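Local coordinates for general odorant-binding protein 28a (Drosophila melanogaster, PDB 6QQ4) that probably binds odorants and pheromones as a small secreted helical carrier, and is involved in detecting the floral odour beta-ionone, at residues A[7-12]-A[50-55]. Sequence-based numbering, arbitrary orientation.
Sequences AKLMES and KNIGIL
L9 and S12, one turn apart on helix 2-20, face I52 and N51 at the C-terminal end of helix 39-52. The backbones keep their distance: CA of S12 is 7.6 Å from CA of N51, and CA of L9 lies 8.7 Å from CA of I52, so side chains alone bridge the gap. Just past I52 the helix stops at G53, the first residue to leave the helical conformation, whose positive phi of 96° turns the chain away into 54-55.

The apolar touch is a single methyl pair. I52 has its CB pointing toward helix 2-20 and runs extended through CG1 (chi2 176°), which makes CD1 the atom that meets L9, while L9 starts off alongside the interface and reaches it only with its branch end. The two side chains cross at about a right angle, with CD1 of L9 and CD1 of I52 3.4 Å apart, tighter than usual for two methyls.

In the all-helical PBP/GOBP fold, helix 2-20 is tied to helix 39-52 by the C16-C47 disulfide; S12 lies one turn and L9 two turns before C16, while N51 and I52 follow C47 by about a turn. L9 and S12 both also lean on V48, L9 touches M30 of helix 24-31, and I52 packs against Q72 and Y73 of helix 66-74. A pentaethylene glycol, probably from the crystallisation liquor, lies about 6 Å from the side chain of L9.

The polar pair sits at the more exposed edge. N51 holds CG anti to its own N (chi1 -161°), which carries the amide across to helix 2-20 with the nitrogen leading: ND2 of N51 comes within 3.1 Å of OG of S12. That hydroxyl also rests 3.9 Å from CB of N51.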
loop_
_atom_site.group_PDB
_atom_site.type_symbol
_atom_site.label_atom_id
_atom_site.label_comp_id
_atom_site.label_asym_id
_atom_site.label_seq_id
_atom_site.Cartn_x
_atom_site.Cartn_y
_atom_site.Cartn_z
ATOM N N ALA A 7 -11.572 0.160 3.805
ATOM C CA ALA A 7 -12.616 -0.728 3.318
ATOM C C ALA A 7 -12.498 -0.978 1.807
ATOM O O ALA A 7 -12.704 -2.102 1.339
ATOM C CB ALA A 7 -13.993 -0.158 3.657
ATOM N N LYS A 8 -12.173 0.069 1.050
ATOM C CA LYS A 8 -11.978 -0.054 -0.391
ATOM C C LYS A 8 -10.766 -0.924 -0.691
ATOM O O LYS A 8 -10.767 -1.717 -1.625
ATOM C CB LYS A 8 -11.795 1.322 -1.040
ATOM N N LEU A 9 -9.730 -0.763 0.114
ATOM C CA LEU A 9 -8.500 -1.512 -0.075
ATOM C C LEU A 9 -8.753 -2.996 0.128
ATOM O O LEU A 9 -8.138 -3.838 -0.530
ATOM C CB LEU A 9 -7.423 -1.027 0.896
ATOM C CG LEU A 9 -5.997 -0.981 0.356
ATOM C CD1 LEU A 9 -5.816 0.284 -0.454
ATOM C CD2 LEU A 9 -4.974 -1.059 1.483
ATOM N N MET A 10 -9.664 -3.313 1.043
ATOM C CA MET A 10 -9.943 -4.706 1.372
ATOM C C MET A 10 -10.787 -5.386 0.312
ATOM O O MET A 10 -10.640 -6.586 0.085
ATOM C CB MET A 10 -10.615 -4.813 2.739
ATOM C CG MET A 10 -9.623 -4.612 3.861
ATOM S SD MET A 10 -8.049 -5.470 3.515
ATOM C CE MET A 10 -6.904 -4.099 3.542
ATOM N N GLU A 11 -11.658 -4.618 -0.341
ATOM C CA GLU A 11 -12.414 -5.134 -1.472
ATOM C C GLU A 11 -11.448 -5.465 -2.599
ATOM O O GLU A 11 -11.512 -6.532 -3.199
ATOM C CB GLU A 11 -13.446 -4.121 -1.966
ATOM C CG GLU A 11 -14.431 -3.623 -0.922
ATOM C CD GLU A 11 -15.281 -2.469 -1.445
ATOM O OE1 GLU A 11 -15.848 -2.596 -2.556
ATOM O OE2 GLU A 11 -15.359 -1.423 -0.758
ATOM N N SER A 12 -10.563 -4.523 -2.887
ATOM C CA SER A 12 -9.549 -4.731 -3.904
ATOM C C SER A 12 -8.703 -5.949 -3.533
ATOM O O SER A 12 -8.467 -6.833 -4.354
ATOM C CB SER A 12 -8.690 -3.476 -4.055
ATOM O OG SER A 12 -7.668 -3.679 -5.000
ATOM N N LYS A 50 -0.897 -2.009 -7.454
ATOM C CA LYS A 50 -0.997 -1.864 -8.897
ATOM C C LYS A 50 -2.412 -1.447 -9.303
ATOM O O LYS A 50 -2.598 -0.690 -10.254
ATOM C CB LYS A 50 -0.595 -3.170 -9.600
ATOM C CG LYS A 50 0.908 -3.368 -9.634
ATOM C CD LYS A 50 1.306 -4.565 -10.454
ATOM C CE LYS A 50 2.816 -4.601 -10.615
ATOM N NZ LYS A 50 3.233 -5.811 -11.360
ATOM N N ASN A 51 -3.411 -1.928 -8.575
ATOM C CA ASN A 51 -4.778 -1.514 -8.855
ATOM C C ASN A 51 -4.999 -0.045 -8.485
ATOM O O ASN A 51 -5.737 0.665 -9.155
ATOM C CB ASN A 51 -5.772 -2.399 -8.120
ATOM C CG ASN A 51 -7.161 -2.320 -8.719
ATOM O OD1 ASN A 51 -7.331 -1.874 -9.858
ATOM N ND2 ASN A 51 -8.164 -2.742 -7.955
ATOM N N ILE A 52 -4.353 0.401 -7.417
ATOM C CA ILE A 52 -4.380 1.805 -7.020
ATOM C C ILE A 52 -3.586 2.648 -8.010
ATOM O O ILE A 52 -3.933 3.792 -8.292
ATOM C CB ILE A 52 -3.798 2.000 -5.598
ATOM C CG1 ILE A 52 -4.658 1.279 -4.566
ATOM C CG2 ILE A 52 -3.673 3.483 -5.227
ATOM C CD1 ILE A 52 -4.069 1.362 -3.193
ATOM N N GLY A 53 -2.509 2.078 -8.531
ATOM C CA GLY A 53 -1.654 2.792 -9.455
ATOM C C GLY A 53 -0.460 3.421 -8.773
ATOM O O GLY A 53 0.385 4.025 -9.440
ATOM N N ILE A 54 -0.384 3.286 -7.447
ATOM C CA ILE A 54 0.766 3.793 -6.701
ATOM C C ILE A 54 2.000 2.947 -7.049
ATOM O O ILE A 54 3.135 3.427 -7.001
ATOM C CB ILE A 54 0.489 3.820 -5.163
ATOM C CG1 ILE A 54 1.684 4.395 -4.383
ATOM C CG2 ILE A 54 0.051 2.437 -4.639
ATOM C CD1 ILE A 54 2.026 5.872 -4.708
ATOM N N LEU A 55 1.765 1.705 -7.453
ATOM C CA LEU A 55 2.824 0.865 -8.010
ATOM C C LEU A 55 2.577 0.667 -9.502
ATOM O O LEU A 55 1.491 0.252 -9.899
ATOM C CB LEU A 55 2.880 -0.491 -7.297
ATOM C CG LEU A 55 4.039 -1.405 -7.686
ATOM C CD1 LEU A 55 5.322 -0.747 -7.311
ATOM C CD2 LEU A 55 3.896 -2.789 -6.990
#